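Local coordinates for alpha-catenin-like protein hmp-1 (PDB 5H5M) that forms the alpha-catenin part of the cadherin-catenin complex at adherens junctions, binds beta-catenin and actin filaments, and is required for cell migration and shape changes during development, at residues T128-L133 with N218-K223; V162-C167 with H181-L186; V176-H181 with T228-N233. All blocks are in the same frame, centred on the assembly; numbering follows the deposited sequence.

The segments lie in the middle (M) domain of this alpha-catenin of the vinculin family, a domain that is almost wholly helical. Following the chain, helix 128-137 comes first. Interaction 1 joins it to helix 207-233 and closes the longest of the three loops, with 84 residues between its segments. Interaction 2 falls within that loop. It closes the short hairpin of helices 142-166 and 173-202. Interaction 3 joins helix 173-202 to helix 207-233, so along the chain it crosses both of the others. Interactions 2 and 3 share His181 and touch through Ile179 and Leu231. Lys223 and Trp220 of interaction 1 meet Thr182 and Leu186 of interaction 2.

Interaction 1 (T128-L133 with N218-K223); sequences TPLILL and NAWFDK
Leu130 CD2 meets both aromatic rings of residues 218-223, in the helical packing of a vinculin-family bundle. Leu130 CD2 is 3.6 Å from Trp220 CD1, and it comes to the indole obliquely. The same methyl lies over one face of the Phe221 ring, displaced toward the rim. This is a CH-pi contact, with Leu130 CD2 4.2 Å from the Phe221 ring centroid and 21° off the normal. Ile131 takes a different route. Ile131 CD1 comes to the edge of the Phe221 ring, near the ring plane, 4.1 Å from Phe221 CE2. Replacing Phe221 by an alanine would probably open a gap beside Leu130 CD2 and leave Ile131 CD1 without its aromatic partner.

Leu130 holds CG opposite the backbone N (chi1 -178°), which helps carry CD2 across. The two segments run antiparallel at 173°, and their axes approach to 11.6 Å. Large side chains therefore fill the space between them, and no hydrogen bond crosses. Further out, Arg127 makes a cation-pi contact with Phe221. Leu130 also touches Val193 of helix 173-202. Trp220 packs edge-to-face with Phe152 of helix 142-166 and rests on Leu186, while Trp220 CG lies 4.1 Å from Leu130 CD2.

Interaction 2 (V162-C167 with H181-L186); sequences VARLSC and HTAAQL
Ala163 and Ala183 face each other through their methyl groups, Ala163 CB to Ala183 CB at 4.2 Å. This is the apolar part of the contact. Both methyls are directed at the other helix. Here the backbones come nearest, Ala163 CA to Ala183 CA at 6.6 Å. Both residues are buried. Ala163 also touches Ile179, one turn before Ala183 on helix 173-202.

Arg164 supplies the second kind of contact, in which a long charged chain lies along an apolar surface. Its CG sits opposite the carbonyl carbon (chi1 -71°), and the chain then runs extended from CG to NE across to the other helix. Arg164 NE passes 4.3 Å from Ala183 CB. Arg164 NH2 goes on to 3.8 Å from Ala184 CA. Both alanine atoms meet the guanidinium obliquely. The charge itself is answered further along the helix, where Arg164 NH2 forms a salt bridge with Glu187 OE1. The small side chains of Ala183 and Ala184 probably let the arginine pass this close to the backbone.

The two helices form an antiparallel helical hairpin, joined by a short connection. It belongs to the helical bundle of this M domain. The axes of the two segments approach to 9.8 Å and cross at -162°, consistent with alanines at the interface.

No hydrogen bond joins the two segments. Within the first, Val162 O accepts two bonds from Ser166, one from the backbone N and one from OG. They reach the oxygen from opposite faces of the carbonyl plane. Ser166 OG is 2.9 Å from Val162 O and sits above the carbonyl plane, 36° out of it. Ser166 also touches Ile115 and Ile119 of helix 92-122.

Interaction 3 (V176-H181 with T228-N233); sequences VSVIQH and TTALDN
Val178 O accepts a hydrogen bond from Thr182 OG1, one turn further along helix 173-202, and the side chain of Val178 reaches the other segment. In the same turn Gln180 N gives the usual helical bond to Val176 O, 2.9 Å long. These bonds stay within helix 173-202, and the contact across is wholly apolar.

Ile179 carries most of it. With CG1 opposite the carbonyl carbon (chi1 -68°), the longer branch runs out to helix 207-233. Ile179 CG1 lies against Ala230 CB at 3.5 Å. Ile179 CD1 goes further and meets Leu231 CD2 at 4.0 Å, the two side chains crossing at about a right angle. Val178 adds a looser touch at the margin, Val178 CG1 lying 4.5 Å from Ala230 CB. The small Ala230 probably allows the close approach of the backbones here, Ile179 CA to Ala230 CA 6.3 Å.

Beyond the two segments, Ile179 also packs on Ala163, Cys167 and Ile234, and Leu231 on Ser166 and Phe123. Asp232 forms a salt bridge with Arg289 of helix 276-300. The two helices follow each other in the chain. The segments cross at -145°, an antiparallel pairing of the kind found in the four-helix bundles of alpha-catenin.

Interaction 1 (T128-L133 with N218-K223)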
loop_
_atom_site.group_PDB
_atom_site.type_symbol
_atom_site.label_atom_id
_atom_site.label_comp_id
_atom_site.label_asym_id
_atom_site.label_seq_id
_atom_site.Cartn_x
_atom_site.Cartn_y
_atom_site.Cartn_z
ATOM N N THR A 128 -4.736 -7.509 -14.633
ATOM C CA THR A 128 -5.552 -8.718 -14.773
ATOM C C THR A 128 -7.079 -8.526 -14.745
ATOM O O THR A 128 -7.773 -9.121 -15.570
ATOM C CB THR A 128 -5.178 -9.755 -13.685
ATOM O OG1 THR A 128 -3.772 -10.024 -13.739
ATOM C CG2 THR A 128 -5.938 -11.056 -13.893
ATOM N N PRO A 129 -7.613 -7.710 -13.812
ATOM C CA PRO A 129 -9.079 -7.602 -13.785
ATOM C C PRO A 129 -9.703 -7.138 -15.103
ATOM O O PRO A 129 -10.750 -7.661 -15.485
ATOM C CB PRO A 129 -9.334 -6.568 -12.685
ATOM C CG PRO A 129 -8.154 -6.672 -11.792
ATOM C CD PRO A 129 -6.994 -6.967 -12.696
ATOM N N LEU A 130 -9.074 -6.181 -15.783
ATOM C CA LEU A 130 -9.595 -5.699 -17.058
ATOM C C LEU A 130 -9.339 -6.705 -18.177
ATOM O O LEU A 130 -10.181 -6.895 -19.053
ATOM C CB LEU A 130 -8.982 -4.346 -17.422
ATOM C CG LEU A 130 -9.515 -3.740 -18.722
ATOM C CD1 LEU A 130 -11.035 -3.701 -18.704
ATOM C CD2 LEU A 130 -8.944 -2.349 -18.959
ATOM N N ILE A 131 -8.174 -7.345 -18.142
ATOM C CA ILE A 131 -7.820 -8.346 -19.140
ATOM C C ILE A 131 -8.791 -9.521 -19.109
ATOM O O ILE A 131 -9.262 -9.973 -20.152
ATOM C CB ILE A 131 -6.381 -8.858 -18.936
ATOM C CG1 ILE A 131 -5.383 -7.728 -19.182
ATOM C CG2 ILE A 131 -6.088 -10.029 -19.861
ATOM C CD1 ILE A 131 -5.536 -7.073 -20.539
ATOM N N LEU A 132 -9.098 -10.006 -17.910
ATOM C CA LEU A 132 -10.059 -11.094 -17.761
ATOM C C LEU A 132 -11.442 -10.666 -18.241
ATOM O O LEU A 132 -12.191 -11.472 -18.799
ATOM C CB LEU A 132 -10.126 -11.564 -16.306
ATOM C CG LEU A 132 -8.907 -12.333 -15.794
ATOM C CD1 LEU A 132 -9.131 -12.811 -14.367
ATOM C CD2 LEU A 132 -8.577 -13.503 -16.713
ATOM N N LEU A 133 -11.775 -9.397 -18.026
ATOM C CA LEU A 133 -13.051 -8.857 -18.483
ATOM C C LEU A 133 -13.126 -8.877 -20.006
ATOM O O LEU A 133 -14.083 -9.397 -20.581
ATOM C CB LEU A 133 -13.258 -7.432 -17.958
ATOM C CG LEU A 133 -14.523 -6.701 -18.412
ATOM C CD1 LEU A 133 -15.761 -7.535 -18.143
ATOM C CD2 LEU A 133 -14.640 -5.340 -17.732
ATOM N N ASN A 218 -7.241 1.085 -23.497
ATOM C CA ASN A 218 -6.012 1.865 -23.525
ATOM C C ASN A 218 -6.113 3.155 -22.716
ATOM O O ASN A 218 -5.158 3.546 -22.047
ATOM C CB ASN A 218 -5.623 2.174 -24.972
ATOM C CG ASN A 218 -5.228 0.927 -25.741
ATOM O OD1 ASN A 218 -4.620 0.010 -25.188
ATOM N ND2 ASN A 218 -5.583 0.881 -27.019
ATOM N N ALA A 219 -7.271 3.808 -22.773
ATOM C CA ALA A 219 -7.493 5.014 -21.985
ATOM C C ALA A 219 -7.417 4.688 -20.498
ATOM O O ALA A 219 -6.868 5.459 -19.710
ATOM C CB ALA A 219 -8.832 5.643 -22.328
ATOM N N TRP A 220 -7.960 3.533 -20.126
ATOM C CA TRP A 220 -7.951 3.094 -18.738
ATOM C C TRP A 220 -6.531 2.829 -18.245
ATOM O O TRP A 220 -6.111 3.366 -17.217
ATOM C CB TRP A 220 -8.808 1.838 -18.563
ATOM C CG TRP A 220 -8.761 1.297 -17.170
ATOM C CD1 TRP A 220 -7.961 0.291 -16.705
ATOM C CD2 TRP A 220 -9.530 1.746 -16.051
ATOM N NE1 TRP A 220 -8.194 0.081 -15.369
ATOM C CE2 TRP A 220 -9.154 0.962 -14.942
ATOM C CE3 TRP A 220 -10.507 2.733 -15.879
ATOM C CZ2 TRP A 220 -9.717 1.134 -13.679
ATOM C CZ3 TRP A 220 -11.070 2.901 -14.623
ATOM C CH2 TRP A 220 -10.672 2.107 -13.540
ATOM N N PHE A 221 -5.795 2.002 -18.980
ATOM C CA PHE A 221 -4.432 1.646 -18.595
ATOM C C PHE A 221 -3.489 2.850 -18.595
ATOM O O PHE A 221 -2.526 2.881 -17.833
ATOM C CB PHE A 221 -3.884 0.551 -19.514
ATOM C CG PHE A 221 -4.350 -0.831 -19.152
ATOM C CD1 PHE A 221 -4.630 -1.159 -17.834
ATOM C CD2 PHE A 221 -4.510 -1.803 -20.128
ATOM C CE1 PHE A 221 -5.058 -2.432 -17.496
ATOM C CE2 PHE A 221 -4.938 -3.077 -19.796
ATOM C CZ PHE A 221 -5.212 -3.391 -18.477
ATOM N N ASP A 222 -3.764 3.837 -19.445
ATOM C CA ASP A 222 -2.979 5.070 -19.451
ATOM C C ASP A 222 -3.181 5.863 -18.159
ATOM O O ASP A 222 -2.227 6.410 -17.606
ATOM C CB ASP A 222 -3.337 5.946 -20.654
ATOM C CG ASP A 222 -2.821 5.384 -21.969
ATOM O OD1 ASP A 222 -1.977 4.462 -21.942
ATOM O OD2 ASP A 222 -3.257 5.873 -23.034
ATOM N N LYS A 223 -4.423 5.923 -17.687
ATOM C CA LYS A 223 -4.749 6.665 -16.471
ATOM C C LYS A 223 -4.245 5.950 -15.221
ATOM O O LYS A 223 -3.754 6.591 -14.291
ATOM C CB LYS A 223 -6.257 6.890 -16.357
ATOM C CG LYS A 223 -6.872 7.711 -17.474
ATOM C CD LYS A 223 -6.360 9.135 -17.473
ATOM C CE LYS A 223 -7.023 9.952 -18.570
ATOM N NZ LYS A 223 -6.493 11.341 -18.617
#

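Interaction 2 (V162-C167 with H181-L186)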
loop_
_atom_site.group_PDB
_atom_site.type_symbol
_atom_site.label_atom_id
_atom_site.label_comp_id
_atom_site.label_asym_id
_atom_site.label_seq_id
_atom_site.Cartn_x
_atom_site.Cartn_y
_atom_site.Cartn_z
ATOM N N VAL A 162 -8.248 4.366 -2.400
ATOM C CA VAL A 162 -6.889 4.351 -1.865
ATOM C C VAL A 162 -6.101 5.584 -2.313
ATOM O O VAL A 162 -5.363 6.180 -1.522
ATOM C CB VAL A 162 -6.139 3.067 -2.288
ATOM C CG1 VAL A 162 -4.662 3.160 -1.941
ATOM C CG2 VAL A 162 -6.768 1.848 -1.624
ATOM N N ALA A 163 -6.265 5.968 -3.576
ATOM C CA ALA A 163 -5.611 7.163 -4.103
ATOM C C ALA A 163 -5.985 8.405 -3.294
ATOM O O ALA A 163 -5.124 9.213 -2.945
ATOM C CB ALA A 163 -5.969 7.367 -5.570
ATOM N N ARG A 164 -7.271 8.550 -2.997
ATOM C CA ARG A 164 -7.750 9.703 -2.243
ATOM C C ARG A 164 -7.303 9.649 -0.787
ATOM O O ARG A 164 -7.036 10.685 -0.177
ATOM C CB ARG A 164 -9.276 9.803 -2.332
ATOM C CG ARG A 164 -9.765 10.231 -3.710
ATOM C CD ARG A 164 -11.265 10.020 -3.885
ATOM N NE ARG A 164 -11.735 10.584 -5.147
ATOM C CZ ARG A 164 -12.854 10.221 -5.765
ATOM N NH1 ARG A 164 -13.631 9.281 -5.245
ATOM N NH2 ARG A 164 -13.194 10.794 -6.912
ATOM N N LEU A 165 -7.216 8.441 -0.238
ATOM C CA LEU A 165 -6.765 8.251 1.138
ATOM C C LEU A 165 -5.299 8.655 1.277
ATOM O O LEU A 165 -4.889 9.213 2.295
ATOM C CB LEU A 165 -6.967 6.794 1.575
ATOM C CG LEU A 165 -6.561 6.380 2.995
ATOM C CD1 LEU A 165 -7.593 6.839 4.005
ATOM C CD2 LEU A 165 -6.352 4.869 3.093
ATOM N N SER A 166 -4.516 8.383 0.237
ATOM C CA SER A 166 -3.087 8.686 0.235
ATOM C C SER A 166 -2.791 10.184 0.326
ATOM O O SER A 166 -1.796 10.596 0.926
ATOM C CB SER A 166 -2.432 8.117 -1.025
ATOM O OG SER A 166 -2.589 6.711 -1.087
ATOM N N CYS A 167 -3.661 10.991 -0.271
ATOM C CA CYS A 167 -3.433 12.428 -0.379
ATOM C C CYS A 167 -3.359 13.130 0.979
ATOM O O CYS A 167 -2.718 14.173 1.109
ATOM C CB CYS A 167 -4.527 13.060 -1.240
ATOM S SG CYS A 167 -4.450 12.554 -2.981
ATOM N N HIS A 181 -7.247 14.484 -9.509
ATOM C CA HIS A 181 -7.866 14.610 -10.827
ATOM C C HIS A 181 -7.910 13.264 -11.548
ATOM O O HIS A 181 -8.928 12.895 -12.143
ATOM C CB HIS A 181 -7.128 15.634 -11.689
ATOM C CG HIS A 181 -7.310 17.053 -11.237
ATOM N ND1 HIS A 181 -6.546 17.622 -10.240
ATOM C CD2 HIS A 181 -8.175 18.009 -11.643
ATOM C CE1 HIS A 181 -6.930 18.873 -10.058
ATOM N NE2 HIS A 181 -7.917 19.135 -10.894
ATOM N N THR A 182 -6.803 12.531 -11.478
ATOM C CA THR A 182 -6.699 11.226 -12.114
ATOM C C THR A 182 -7.674 10.235 -11.486
ATOM O O THR A 182 -8.303 9.446 -12.189
ATOM C CB THR A 182 -5.265 10.674 -12.022
ATOM O OG1 THR A 182 -4.345 11.648 -12.533
ATOM C CG2 THR A 182 -5.131 9.381 -12.815
ATOM N N ALA A 183 -7.813 10.294 -10.165
ATOM C CA ALA A 183 -8.740 9.414 -9.458
ATOM C C ALA A 183 -10.185 9.676 -9.883
ATOM O O ALA A 183 -10.952 8.736 -10.104
ATOM C CB ALA A 183 -8.594 9.580 -7.955
ATOM N N ALA A 184 -10.546 10.952 -10.009
ATOM C CA ALA A 184 -11.892 11.326 -10.440
ATOM C C ALA A 184 -12.167 10.889 -11.880
ATOM O O ALA A 184 -13.298 10.541 -12.225
ATOM C CB ALA A 184 -12.099 12.830 -10.297
ATOM N N GLN A 185 -11.134 10.916 -12.720
ATOM C CA GLN A 185 -11.276 10.484 -14.107
ATOM C C GLN A 185 -11.461 8.970 -14.201
ATOM O O GLN A 185 -12.270 8.486 -14.992
ATOM C CB GLN A 185 -10.070 10.923 -14.939
ATOM C CG GLN A 185 -10.055 12.409 -15.252
ATOM C CD GLN A 185 -8.840 12.827 -16.057
ATOM O OE1 GLN A 185 -7.798 13.165 -15.498
ATOM N NE2 GLN A 185 -8.971 12.810 -17.379
ATOM N N LEU A 186 -10.716 8.228 -13.386
ATOM C CA LEU A 186 -10.853 6.775 -13.336
ATOM C C LEU A 186 -12.222 6.375 -12.798
ATOM O O LEU A 186 -12.846 5.436 -13.290
ATOM C CB LEU A 186 -9.747 6.159 -12.479
ATOM C CG LEU A 186 -8.370 6.092 -13.145
ATOM C CD1 LEU A 186 -7.282 5.771 -12.130
ATOM C CD2 LEU A 186 -8.382 5.056 -14.249
#

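Interaction 3 (V176-H181 with T228-N233)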
loop_
_atom_site.group_PDB
_atom_site.type_symbol
_atom_site.label_atom_id
_atom_site.label_comp_id
_atom_site.label_asym_id
_atom_site.label_seq_id
_atom_site.Cartn_x
_atom_site.Cartn_y
_atom_site.Cartn_z
ATOM N N VAL A 176 -0.503 15.773 -5.362
ATOM C CA VAL A 176 -1.846 15.517 -4.849
ATOM C C VAL A 176 -2.900 15.977 -5.853
ATOM O O VAL A 176 -3.900 15.295 -6.077
ATOM C CB VAL A 176 -2.072 16.218 -3.484
ATOM C CG1 VAL A 176 -3.563 16.413 -3.201
ATOM C CG2 VAL A 176 -1.404 15.428 -2.363
ATOM N N SER A 177 -2.660 17.125 -6.475
ATOM C CA SER A 177 -3.587 17.651 -7.466
ATOM C C SER A 177 -3.758 16.682 -8.635
ATOM O O SER A 177 -4.881 16.399 -9.053
ATOM C CB SER A 177 -3.114 19.008 -7.976
ATOM O OG SER A 177 -3.972 19.482 -8.996
ATOM N N VAL A 178 -2.641 16.171 -9.149
ATOM C CA VAL A 178 -2.672 15.209 -10.246
ATOM C C VAL A 178 -3.365 13.914 -9.825
ATOM O O VAL A 178 -4.193 13.374 -10.560
ATOM C CB VAL A 178 -1.250 14.887 -10.756
ATOM C CG1 VAL A 178 -1.263 13.660 -11.666
ATOM C CG2 VAL A 178 -0.659 16.091 -11.477
ATOM N N ILE A 179 -3.033 13.430 -8.633
ATOM C CA ILE A 179 -3.626 12.210 -8.096
ATOM C C ILE A 179 -5.145 12.316 -7.961
ATOM O O ILE A 179 -5.875 11.393 -8.331
ATOM C CB ILE A 179 -3.016 11.860 -6.721
ATOM C CG1 ILE A 179 -1.546 11.462 -6.887
ATOM C CG2 ILE A 179 -3.803 10.740 -6.045
ATOM C CD1 ILE A 179 -0.783 11.364 -5.592
ATOM N N GLN A 180 -5.619 13.443 -7.442
ATOM C CA GLN A 180 -7.049 13.625 -7.231
ATOM C C GLN A 180 -7.809 13.746 -8.552
ATOM O O GLN A 180 -8.891 13.174 -8.700
ATOM C CB GLN A 180 -7.310 14.845 -6.349
ATOM C CG GLN A 180 -6.952 14.598 -4.892
ATOM C CD GLN A 180 -7.102 15.825 -4.024
ATOM O OE1 GLN A 180 -6.960 16.954 -4.491
ATOM N NE2 GLN A 180 -7.386 15.608 -2.745
ATOM N N HIS A 181 -7.247 14.484 -9.509
ATOM C CA HIS A 181 -7.866 14.610 -10.827
ATOM C C HIS A 181 -7.910 13.264 -11.548
ATOM O O HIS A 181 -8.928 12.895 -12.143
ATOM C CB HIS A 181 -7.128 15.634 -11.689
ATOM C CG HIS A 181 -7.310 17.053 -11.237
ATOM N ND1 HIS A 181 -6.546 17.622 -10.240
ATOM C CD2 HIS A 181 -8.175 18.009 -11.643
ATOM C CE1 HIS A 181 -6.930 18.873 -10.058
ATOM N NE2 HIS A 181 -7.917 19.135 -10.894
ATOM N N THR A 228 -0.509 5.341 -10.717
ATOM C CA THR A 228 0.457 4.500 -10.022
ATOM C C THR A 228 1.779 5.235 -9.864
ATOM O O THR A 228 2.395 5.205 -8.798
ATOM C CB THR A 228 0.694 3.174 -10.764
ATOM O OG1 THR A 228 -0.563 2.541 -11.030
ATOM C CG2 THR A 228 1.564 2.245 -9.929
ATOM N N THR A 229 2.202 5.908 -10.928
ATOM C CA THR A 229 3.433 6.679 -10.899
ATOM C C THR A 229 3.333 7.814 -9.883
ATOM O O THR A 229 4.244 8.024 -9.080
ATOM C CB THR A 229 3.764 7.269 -12.277
ATOM O OG1 THR A 229 3.909 6.206 -13.224
ATOM C CG2 THR A 229 5.068 8.050 -12.214
ATOM N N ALA A 230 2.220 8.539 -9.918
ATOM C CA ALA A 230 2.027 9.670 -9.016
ATOM C C ALA A 230 2.046 9.231 -7.549
ATOM O O ALA A 230 2.640 9.904 -6.706
ATOM C CB ALA A 230 0.732 10.386 -9.344
ATOM N N LEU A 231 1.415 8.095 -7.255
ATOM C CA LEU A 231 1.377 7.550 -5.896
ATOM C C LEU A 231 2.748 7.113 -5.382
ATOM O O LEU A 231 3.063 7.304 -4.207
ATOM C CB LEU A 231 0.407 6.369 -5.817
ATOM C CG LEU A 231 -1.074 6.735 -5.730
ATOM C CD1 LEU A 231 -1.920 5.484 -5.740
ATOM C CD2 LEU A 231 -1.353 7.559 -4.484
ATOM N N ASP A 232 3.555 6.516 -6.255
ATOM C CA ASP A 232 4.913 6.126 -5.880
ATOM C C ASP A 232 5.746 7.359 -5.529
ATOM O O ASP A 232 6.679 7.283 -4.734
ATOM C CB ASP A 232 5.592 5.335 -7.008
ATOM C CG ASP A 232 4.956 3.970 -7.234
ATOM O OD1 ASP A 232 4.324 3.441 -6.295
ATOM O OD2 ASP A 232 5.096 3.421 -8.351
ATOM N N ASN A 233 5.391 8.496 -6.121
ATOM C CA ASN A 233 6.117 9.742 -5.896
ATOM C C ASN A 233 5.792 10.422 -4.567
ATOM O O ASN A 233 6.547 11.277 -4.112
ATOM C CB ASN A 233 5.854 10.716 -7.044
ATOM C CG ASN A 233 6.893 10.611 -8.139
ATOM O OD1 ASN A 233 6.595 10.203 -9.260
ATOM N ND2 ASN A 233 8.127 10.978 -7.815
#